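PHOX (Pseudomonas fluorescens, PDB 4A9V) hydrolyses phosphate monoesters as an alkaline phosphatase, using a cofactor of oxo-bridged iron and calcium ions held in a beta-propeller. Local coordinates at residues Gly295-Ile307 / Ile318-Asp330. Sequence-based numbering, arbitrary orientation.
Sequences GEFIYKFVSRDKI and ILDHGTLYVARFD. With EDO (1,2-ethanediol), chain H.
K300 and Y325 form a hydrogen-bonded antiparallel pair between strands 298-303 and 322-329. Y325 N gives K300 O a 2.7 Å bond; K300 N returns one to Y325 O. V302 and T323 pair likewise, and A327 N bonds to I298 O. R304 N continues the ladder to H321 O. Water 1 links I298 N to A327 O where the direct bonds stop.

The R304 guanidinium lies flat on the H321 ring, planes 7° apart and centres 3.9 Å apart. D305 fixes its rotation by a side-on salt bridge: R304 NE binds D305 OD1 at 2.8 Å, and R304 NH2 takes the syn lone pair of D305 OD2. D320 CB covers the opposite face of H321.

The F301 ring reaches over G322, with F301 CZ 3.4 Å from H321 O. CG stands anti to the backbone N (chi1 176°), which carries the ring to L319, where F301 CE2 meets L319 CD2 at 4.0 Å. With an alanine in its place, L319 CD2 would probably lose its aromatic partner and a gap would be likely beside G322. G322 has backbone angles suited to glycine, and a CB would clash with F301 CZ. On the same sheet face V326 CG2 sits over the Y299 ring, a CH-pi contact 4.0 Å from its centroid. On the other face V302 CG2 touches Y325 CE1, and K300 NZ goes on to H439 O.

The two are neighbouring strands of an antiparallel propeller sheet, flanked by strands 284-290 and 340-347. Helix 371-377 covers F297, Y299 and V326 through A375.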
ATOM      1  N   GLY A 295       7.718   3.265 -14.370  1.00  7.43           N
ATOM      2  CA  GLY A 295       9.065   3.762 -14.566  1.00  7.99           C
ATOM      3  C   GLY A 295       9.718   4.415 -13.358  1.00  7.83           C
ATOM      4  O   GLY A 295      10.779   5.022 -13.503  1.00  9.03           O
ATOM      5  N   GLU A 296       9.136   4.247 -12.168  1.00  7.34           N
ATOM      6  CA  GLU A 296       9.749   4.770 -10.943  1.00  7.28           C
ATOM      7  C   GLU A 296      10.456   3.643 -10.168  1.00  6.55           C
ATOM      8  O   GLU A 296      10.719   2.567 -10.721  1.00  7.25           O
ATOM      9  CB  GLU A 296       8.720   5.524 -10.095  1.00  6.96           C
ATOM     10  CG  GLU A 296       8.232   6.816 -10.740  1.00  8.11           C
ATOM     11  CD  GLU A 296       9.257   7.944 -10.821  1.00  8.51           C
ATOM     12  OE1 GLU A 296      10.370   7.861 -10.260  1.00  8.52           O
ATOM     13  OE2 GLU A 296       8.896   8.986 -11.405  1.00 12.74           O
ATOM     14  N   PHE A 297      10.924   3.947  -8.957  1.00  6.64           N
ATOM     15  CA  PHE A 297      12.013   3.199  -8.349  1.00  6.24           C
ATOM     16  C   PHE A 297      11.625   2.449  -7.069  1.00  6.45           C
ATOM     17  O   PHE A 297      10.542   2.638  -6.494  1.00  6.75           O
ATOM     18  CB  PHE A 297      13.184   4.132  -8.049  1.00  6.66           C
ATOM     19  CG  PHE A 297      13.591   4.997  -9.216  1.00  6.98           C
ATOM     20  CD1 PHE A 297      13.834   4.435 -10.457  1.00  7.24           C
ATOM     21  CD2 PHE A 297      13.778   6.367  -9.059  1.00  7.57           C
ATOM     22  CE1 PHE A 297      14.285   5.211 -11.508  1.00  8.63           C
ATOM     23  CE2 PHE A 297      14.185   7.155 -10.126  1.00  8.47           C
ATOM     24  CZ  PHE A 297      14.423   6.575 -11.355  1.00  8.58           C
ATOM     25  N   ILE A 298      12.555   1.604  -6.623  1.00  6.44           N
ATOM     26  CA  ILE A 298      12.497   0.917  -5.334  1.00  6.27           C
ATOM     27  C   ILE A 298      13.582   1.485  -4.420  1.00  7.36           C
ATOM     28  O   ILE A 298      14.728   1.660  -4.832  1.00  7.05           O
ATOM     29  CB  ILE A 298      12.704  -0.601  -5.524  1.00  6.61           C
ATOM     30  CG1 ILE A 298      11.553  -1.188  -6.348  1.00  6.99           C
ATOM     31  CG2 ILE A 298      12.822  -1.303  -4.176  1.00  8.50           C
ATOM     32  CD1 ILE A 298      11.812  -2.584  -6.869  1.00  7.46           C
ATOM     33  N   TYR A 299      13.196   1.757  -3.176  1.00  6.88           N
ATOM     34  CA  TYR A 299      14.027   2.452  -2.194  1.00  7.14           C
ATOM     35  C   TYR A 299      14.240   1.596  -0.938  1.00  6.23           C
ATOM     36  O   TYR A 299      13.516   0.632  -0.680  1.00  6.62           O
ATOM     37  CB  TYR A 299      13.387   3.788  -1.789  1.00  6.47           C
ATOM     38  CG  TYR A 299      13.221   4.777  -2.920  1.00  6.71           C
ATOM     39  CD1 TYR A 299      12.160   4.673  -3.816  1.00  6.54           C
ATOM     40  CD2 TYR A 299      14.066   5.874  -3.039  1.00  6.77           C
ATOM     41  CE1 TYR A 299      11.986   5.600  -4.830  1.00  6.84           C
ATOM     42  CE2 TYR A 299      13.878   6.821  -4.030  1.00  7.88           C
ATOM     43  CZ  TYR A 299      12.848   6.677  -4.925  1.00  7.34           C
ATOM     44  OH  TYR A 299      12.693   7.638  -5.897  1.00  7.70           O
ATOM     45  N   LYS A 300      15.212   1.999  -0.125  1.00  6.49           N
ATOM     46  CA  LYS A 300      15.566   1.304   1.112  1.00  6.98           C
ATOM     47  C   LYS A 300      16.110   2.336   2.093  1.00  6.84           C
ATOM     48  O   LYS A 300      17.074   3.029   1.791  1.00  8.04           O
ATOM     49  CB  LYS A 300      16.630   0.247   0.820  1.00  7.40           C
ATOM     50  CG  LYS A 300      17.195  -0.478   2.024  1.00  7.53           C
ATOM     51  CD  LYS A 300      18.454  -1.222   1.597  1.00  8.73           C
ATOM     52  CE  LYS A 300      19.063  -2.069   2.701  1.00  9.40           C
ATOM     53  NZ  LYS A 300      20.344  -2.673   2.240  1.00  9.13           N
ATOM     54  N   PHE A 301      15.520   2.399   3.277  1.00  6.36           N
ATOM     55  CA  PHE A 301      16.028   3.249   4.344  1.00  6.55           C
ATOM     56  C   PHE A 301      16.681   2.374   5.401  1.00  6.61           C
ATOM     57  O   PHE A 301      16.142   1.334   5.776  1.00  7.19           O
ATOM     58  CB  PHE A 301      14.883   4.041   4.977  1.00  7.13           C
ATOM     59  CG  PHE A 301      15.306   4.876   6.156  1.00  7.05           C
ATOM     60  CD1 PHE A 301      15.925   6.102   5.975  1.00  8.30           C
ATOM     61  CD2 PHE A 301      15.107   4.418   7.447  1.00  8.11           C
ATOM     62  CE1 PHE A 301      16.352   6.842   7.062  1.00  9.56           C
ATOM     63  CE2 PHE A 301      15.486   5.180   8.534  1.00 10.58           C
ATOM     64  CZ  PHE A 301      16.110   6.397   8.342  1.00  9.96           C
ATOM     65  N   VAL A 302      17.841   2.804   5.883  1.00  7.27           N
ATOM     66  CA  VAL A 302      18.515   2.120   6.986  1.00  7.32           C
ATOM     67  C   VAL A 302      18.783   3.121   8.104  1.00  7.27           C
ATOM     68  O   VAL A 302      19.384   4.166   7.870  1.00  8.10           O
ATOM     69  CB  VAL A 302      19.850   1.493   6.542  1.00  8.29           C
ATOM     70  CG1 VAL A 302      20.485   0.744   7.701  1.00 10.16           C
ATOM     71  CG2 VAL A 302      19.638   0.583   5.337  1.00  9.07           C
ATOM     72  N   SER A 303      18.288   2.840   9.304  1.00  7.23           N
ATOM     73  CA  SER A 303      18.410   3.794  10.397  1.00  7.21           C
ATOM     74  C   SER A 303      19.857   3.964  10.836  1.00  7.50           C
ATOM     75  O   SER A 303      20.685   3.063  10.707  1.00  8.91           O
ATOM     76  CB  SER A 303      17.528   3.397  11.586  1.00  7.76           C
ATOM     77  OG  SER A 303      17.972   2.216  12.220  1.00  7.55           O
ATOM     78  N   ARG A 304      20.125   5.110  11.444  1.00  7.97           N
ATOM     79  CA  ARG A 304      21.400   5.365  12.103  1.00  8.32           C
ATOM     80  C   ARG A 304      21.546   4.508  13.350  1.00  8.17           C
ATOM     81  O   ARG A 304      22.597   3.914  13.582  1.00  9.32           O
ATOM     82  CB  ARG A 304      21.486   6.843  12.486  1.00  8.64           C
ATOM     83  CG  ARG A 304      22.774   7.249  13.190  1.00 10.88           C
ATOM     84  CD  ARG A 304      22.665   8.642  13.793  1.00 11.91           C
ATOM     85  NE  ARG A 304      21.668   8.672  14.859  1.00 10.91           N
ATOM     86  CZ  ARG A 304      21.180   9.779  15.407  1.00 12.41           C
ATOM     87  NH1 ARG A 304      21.521  10.971  14.935  1.00 14.09           N
ATOM     88  NH2 ARG A 304      20.277   9.681  16.373  1.00 12.49           N
ATOM     89  N   ASP A 305      20.495   4.474  14.167  1.00  7.60           N
ATOM     90  CA  ASP A 305      20.551   3.861  15.483  1.00  8.15           C
ATOM     91  C   ASP A 305      20.082   2.411  15.434  1.00  7.91           C
ATOM     92  O   ASP A 305      19.233   2.024  14.625  1.00  8.43           O
ATOM     93  CB  ASP A 305      19.674   4.651  16.452  1.00  8.95           C
ATOM     94  CG  ASP A 305      20.037   6.119  16.499  1.00 10.12           C
ATOM     95  OD1 ASP A 305      21.244   6.440  16.488  1.00 11.14           O
ATOM     96  OD2 ASP A 305      19.110   6.956  16.569  1.00 11.30           O
ATOM     97  N   LYS A 306      20.606   1.623  16.359  1.00  8.53           N
ATOM     98  CA  LYS A 306      20.084   0.295  16.610  1.00  8.45           C
ATOM     99  C   LYS A 306      18.694   0.384  17.215  1.00  7.84           C
ATOM    100  O   LYS A 306      18.414   1.259  18.043  1.00  8.98           O
ATOM    101  CB  LYS A 306      21.021  -0.478  17.542  1.00  9.96           C
ATOM    102  CG  LYS A 306      22.384  -0.757  16.938  1.00 13.36           C
ATOM    103  CD  LYS A 306      23.297  -1.460  17.924  1.00 21.40           C
ATOM    104  CE  LYS A 306      24.654  -1.749  17.303  1.00 35.71           C
ATOM    105  NZ  LYS A 306      24.925  -0.924  16.091  1.00 96.66           N
ATOM    106  N   ILE A 307      17.842  -0.562  16.843  1.00  7.39           N
ATOM    107  CA  ILE A 307      16.561  -0.727  17.504  1.00  7.72           C
ATOM    108  C   ILE A 307      16.792  -1.127  18.951  1.00  7.62           C
ATOM    109  O   ILE A 307      17.523  -2.075  19.234  1.00  8.92           O
ATOM    110  CB  ILE A 307      15.727  -1.822  16.821  1.00  7.71           C
ATOM    111  CG1 ILE A 307      15.467  -1.471  15.355  1.00  7.92           C
ATOM    112  CG2 ILE A 307      14.431  -2.063  17.571  1.00  8.85           C
ATOM    113  CD1 ILE A 307      15.001  -2.655  14.532  1.00  9.44           C
ATOM    114  N   ILE A 318      13.878   7.035  15.812  1.00  7.68           N
ATOM    115  CA  ILE A 318      14.735   6.143  15.046  1.00  7.52           C
ATOM    116  C   ILE A 318      14.599   6.390  13.535  1.00  6.75           C
ATOM    117  O   ILE A 318      15.582   6.323  12.799  1.00  8.24           O
ATOM    118  CB  ILE A 318      14.502   4.658  15.410  1.00  7.54           C
ATOM    119  CG1 ILE A 318      15.615   3.782  14.839  1.00  8.19           C
ATOM    120  CG2 ILE A 318      13.127   4.169  14.975  1.00  7.61           C
ATOM    121  CD1 ILE A 318      15.537   2.336  15.280  1.00  9.23           C
ATOM    122  N   LEU A 319      13.394   6.717  13.074  1.00  6.89           N
ATOM    123  CA  LEU A 319      13.171   6.927  11.647  1.00  7.16           C
ATOM    124  C   LEU A 319      13.475   8.351  11.186  1.00  7.27           C
ATOM    125  O   LEU A 319      13.239   8.677  10.025  1.00  8.39           O
ATOM    126  CB  LEU A 319      11.743   6.545  11.264  1.00  7.58           C
ATOM    127  CG  LEU A 319      11.361   5.079  11.506  1.00  7.74           C
ATOM    128  CD1 LEU A 319       9.935   4.825  11.035  1.00  8.92           C
ATOM    129  CD2 LEU A 319      12.342   4.126  10.835  1.00  8.29           C
ATOM    130  N   ASP A 320      14.084   9.161  12.058  1.00  7.59           N
ATOM    131  CA  ASP A 320      14.513  10.507  11.686  1.00  7.73           C
ATOM    132  C   ASP A 320      15.972  10.590  11.245  1.00  7.73           C
ATOM    133  O   ASP A 320      16.404  11.643  10.769  1.00  8.85           O
ATOM    134  CB  ASP A 320      14.289  11.497  12.831  1.00  8.66           C
ATOM    135  CG  ASP A 320      12.830  11.878  13.010  1.00  9.47           C
ATOM    136  OD1 ASP A 320      12.002  11.650  12.099  1.00 10.19           O
ATOM    137  OD2 ASP A 320      12.536  12.494  14.054  1.00 11.47           O
ATOM    138  N   HIS A 321      16.734   9.517  11.435  1.00  8.00           N
ATOM    139  CA  HIS A 321      18.173   9.549  11.187  1.00  8.57           C
ATOM    140  C   HIS A 321      18.560   8.275  10.512  1.00  7.72           C
ATOM    141  O   HIS A 321      18.178   7.193  10.952  1.00  8.16           O
ATOM    142  CB  HIS A 321      18.943   9.689  12.501  1.00  9.32           C
ATOM    143  CG  HIS A 321      18.495  10.846  13.349  1.00 10.80           C
ATOM    144  ND1 HIS A 321      18.824  12.120  13.064  1.00 12.13           N
ATOM    145  CD2 HIS A 321      17.624  10.894  14.431  1.00 11.77           C
ATOM    146  CE1 HIS A 321      18.229  12.940  13.949  1.00 13.75           C
ATOM    147  NE2 HIS A 321      17.481  12.191  14.774  1.00 14.48           N
ATOM    148  N   GLY A 322      19.350   8.393   9.451  1.00  8.99           N
ATOM    149  CA  GLY A 322      19.796   7.237   8.692  1.00  9.21           C
ATOM    150  C   GLY A 322      20.062   7.610   7.255  1.00  9.46           C
ATOM    151  O   GLY A 322      20.485   8.726   6.969  1.00 11.73           O
ATOM    152  N   THR A 323      20.013   6.604   6.394  1.00  8.75           N
ATOM    153  CA  THR A 323      20.389   6.761   5.002  1.00  8.42           C
ATOM    154  C   THR A 323      19.314   6.155   4.109  1.00  7.64           C
ATOM    155  O   THR A 323      18.898   5.016   4.319  1.00  8.30           O
ATOM    156  CB  THR A 323      21.728   6.067   4.702  1.00  9.92           C
ATOM    157  OG1 THR A 323      22.698   6.452   5.685  1.00 11.95           O
ATOM    158  CG2 THR A 323      22.226   6.447   3.324  1.00 10.43           C
ATOM    159  N   LEU A 324      18.904   6.926   3.103  1.00  7.55           N
ATOM    160  CA  LEU A 324      17.983   6.464   2.060  1.00  7.74           C
ATOM    161  C   LEU A 324      18.766   6.070   0.817  1.00  8.07           C
ATOM    162  O   LEU A 324      19.652   6.802   0.377  1.00  9.33           O
ATOM    163  CB  LEU A 324      16.980   7.575   1.733  1.00  8.14           C
ATOM    164  CG  LEU A 324      15.877   7.219   0.734  1.00  7.97           C
ATOM    165  CD1 LEU A 324      14.937   6.164   1.293  1.00  8.08           C
ATOM    166  CD2 LEU A 324      15.118   8.473   0.342  1.00  9.27           C
ATOM    167  N   TYR A 325      18.464   4.876   0.310  1.00  7.62           N
ATOM    168  CA  TYR A 325      19.074   4.316  -0.890  1.00  7.42           C
ATOM    169  C   TYR A 325      18.004   4.072  -1.942  1.00  7.36           C
ATOM    170  O   TYR A 325      16.828   3.912  -1.625  1.00  7.42           O
ATOM    171  CB  TYR A 325      19.734   2.975  -0.566  1.00  7.49           C
ATOM    172  CG  TYR A 325      20.822   3.040   0.479  1.00  8.76           C
ATOM    173  CD1 TYR A 325      20.528   2.917   1.834  1.00  8.43           C
ATOM    174  CD2 TYR A 325      22.155   3.108   0.108  1.00  9.42           C
ATOM    175  CE1 TYR A 325      21.530   2.918   2.787  1.00 10.01           C
ATOM    176  CE2 TYR A 325      23.162   3.126   1.051  1.00 10.42           C
ATOM    177  CZ  TYR A 325      22.843   3.048   2.389  1.00 10.65           C
ATOM    178  OH  TYR A 325      23.840   3.086   3.338  1.00 13.51           O
ATOM    179  N   VAL A 326      18.453   3.903  -3.181  1.00  7.68           N
ATOM    180  CA  VAL A 326      17.583   3.516  -4.282  1.00  7.31           C
ATOM    181  C   VAL A 326      18.264   2.400  -5.082  1.00  6.99           C
ATOM    182  O   VAL A 326      19.491   2.303  -5.096  1.00  7.39           O
ATOM    183  CB  VAL A 326      17.244   4.735  -5.166  1.00  7.27           C
ATOM    184  CG1 VAL A 326      18.463   5.218  -5.943  1.00  7.77           C
ATOM    185  CG2 VAL A 326      16.076   4.420  -6.092  1.00  7.38           C
ATOM    186  N   ALA A 327      17.467   1.523  -5.688  1.00  6.86           N
ATOM    187  CA  ALA A 327      17.986   0.322  -6.330  1.00  6.84           C
ATOM    188  C   ALA A 327      18.381   0.536  -7.786  1.00  7.27           C
ATOM    189  O   ALA A 327      17.653   1.174  -8.560  1.00  7.12           O
ATOM    190  CB  ALA A 327      16.970  -0.806  -6.240  1.00  6.72           C
ATOM    191  N   ARG A 328      19.447  -0.160  -8.176  1.00  7.19           N
ATOM    192  CA  ARG A 328      19.752  -0.435  -9.574  1.00  7.85           C
ATOM    193  C   ARG A 328      19.833  -1.950  -9.750  1.00  8.30           C
ATOM    194  O   ARG A 328      20.311  -2.655  -8.867  1.00 10.96           O
ATOM    195  CB  ARG A 328      21.077   0.227  -9.982  1.00  8.95           C
ATOM    196  CG  ARG A 328      21.348   0.181 -11.479  1.00  9.61           C
ATOM    197  CD  ARG A 328      22.734   0.688 -11.840  1.00 11.30           C
ATOM    198  NE  ARG A 328      22.897   2.104 -11.546  1.00 10.30           N
ATOM    199  CZ  ARG A 328      24.067   2.732 -11.574  1.00 11.94           C
ATOM    200  NH1 ARG A 328      25.174   2.044 -11.806  1.00 13.95           N
ATOM    201  NH2 ARG A 328      24.143   4.023 -11.294  1.00 13.38           N
ATOM    202  N   PHE A 329      19.256  -2.455 -10.833  1.00  7.81           N
ATOM    203  CA  PHE A 329      19.267  -3.881 -11.144  1.00  8.05           C
ATOM    204  C   PHE A 329      20.009  -4.069 -12.452  1.00  8.23           C
ATOM    205  O   PHE A 329      19.747  -3.336 -13.416  1.00 10.07           O
ATOM    206  CB  PHE A 329      17.841  -4.402 -11.324  1.00  8.18           C
ATOM    207  CG  PHE A 329      16.981  -4.280 -10.095  1.00  8.28           C
ATOM    208  CD1 PHE A 329      16.274  -3.113  -9.849  1.00  7.62           C
ATOM    209  CD2 PHE A 329      16.867  -5.323  -9.189  1.00  8.42           C
ATOM    210  CE1 PHE A 329      15.514  -2.964  -8.704  1.00  7.95           C
ATOM    211  CE2 PHE A 329      16.099  -5.175  -8.043  1.00  9.33           C
ATOM    212  CZ  PHE A 329      15.465  -3.977  -7.776  1.00  8.60           C
ATOM    213  N   ASP A 330      20.891  -5.062 -12.514  1.00  8.24           N
ATOM    214  CA  ASP A 330      21.573  -5.370 -13.759  1.00  8.69           C
ATOM    215  C   ASP A 330      20.673  -6.124 -14.731  1.00 10.18           C
ATOM    216  O   ASP A 330      19.484  -6.307 -14.489  1.00 10.42           O
ATOM    217  CB  ASP A 330      22.908  -6.094 -13.498  1.00  9.00           C
ATOM    218  CG  ASP A 330      22.755  -7.568 -13.117  1.00  9.80           C
ATOM    219  OD1 ASP A 330      21.660  -8.158 -13.242  1.00 10.10           O
ATOM    220  OD2 ASP A 330      23.793  -8.157 -12.751  1.00 11.42           O
TER
HETATM  221  C1  EDO H 901      18.879  11.400   7.762  1.00 13.33           C
HETATM  222  O1  EDO H 901      19.941  11.181   8.712  1.00 12.33           O
HETATM  223  C2  EDO H 901      19.460  11.970   6.471  1.00 13.49           C
HETATM  224  O2  EDO H 901      18.437  12.172   5.483  1.00 13.54           O
HETATM  225  O   HOH W   1      14.785   1.123  -8.653  1.00  8.21           O
HETATM  226  O   HOH W   2      22.195   4.562   7.738  1.00 14.23           O
HETATM  227  O   HOH W   3      18.211   6.283  13.872  1.00  9.58           O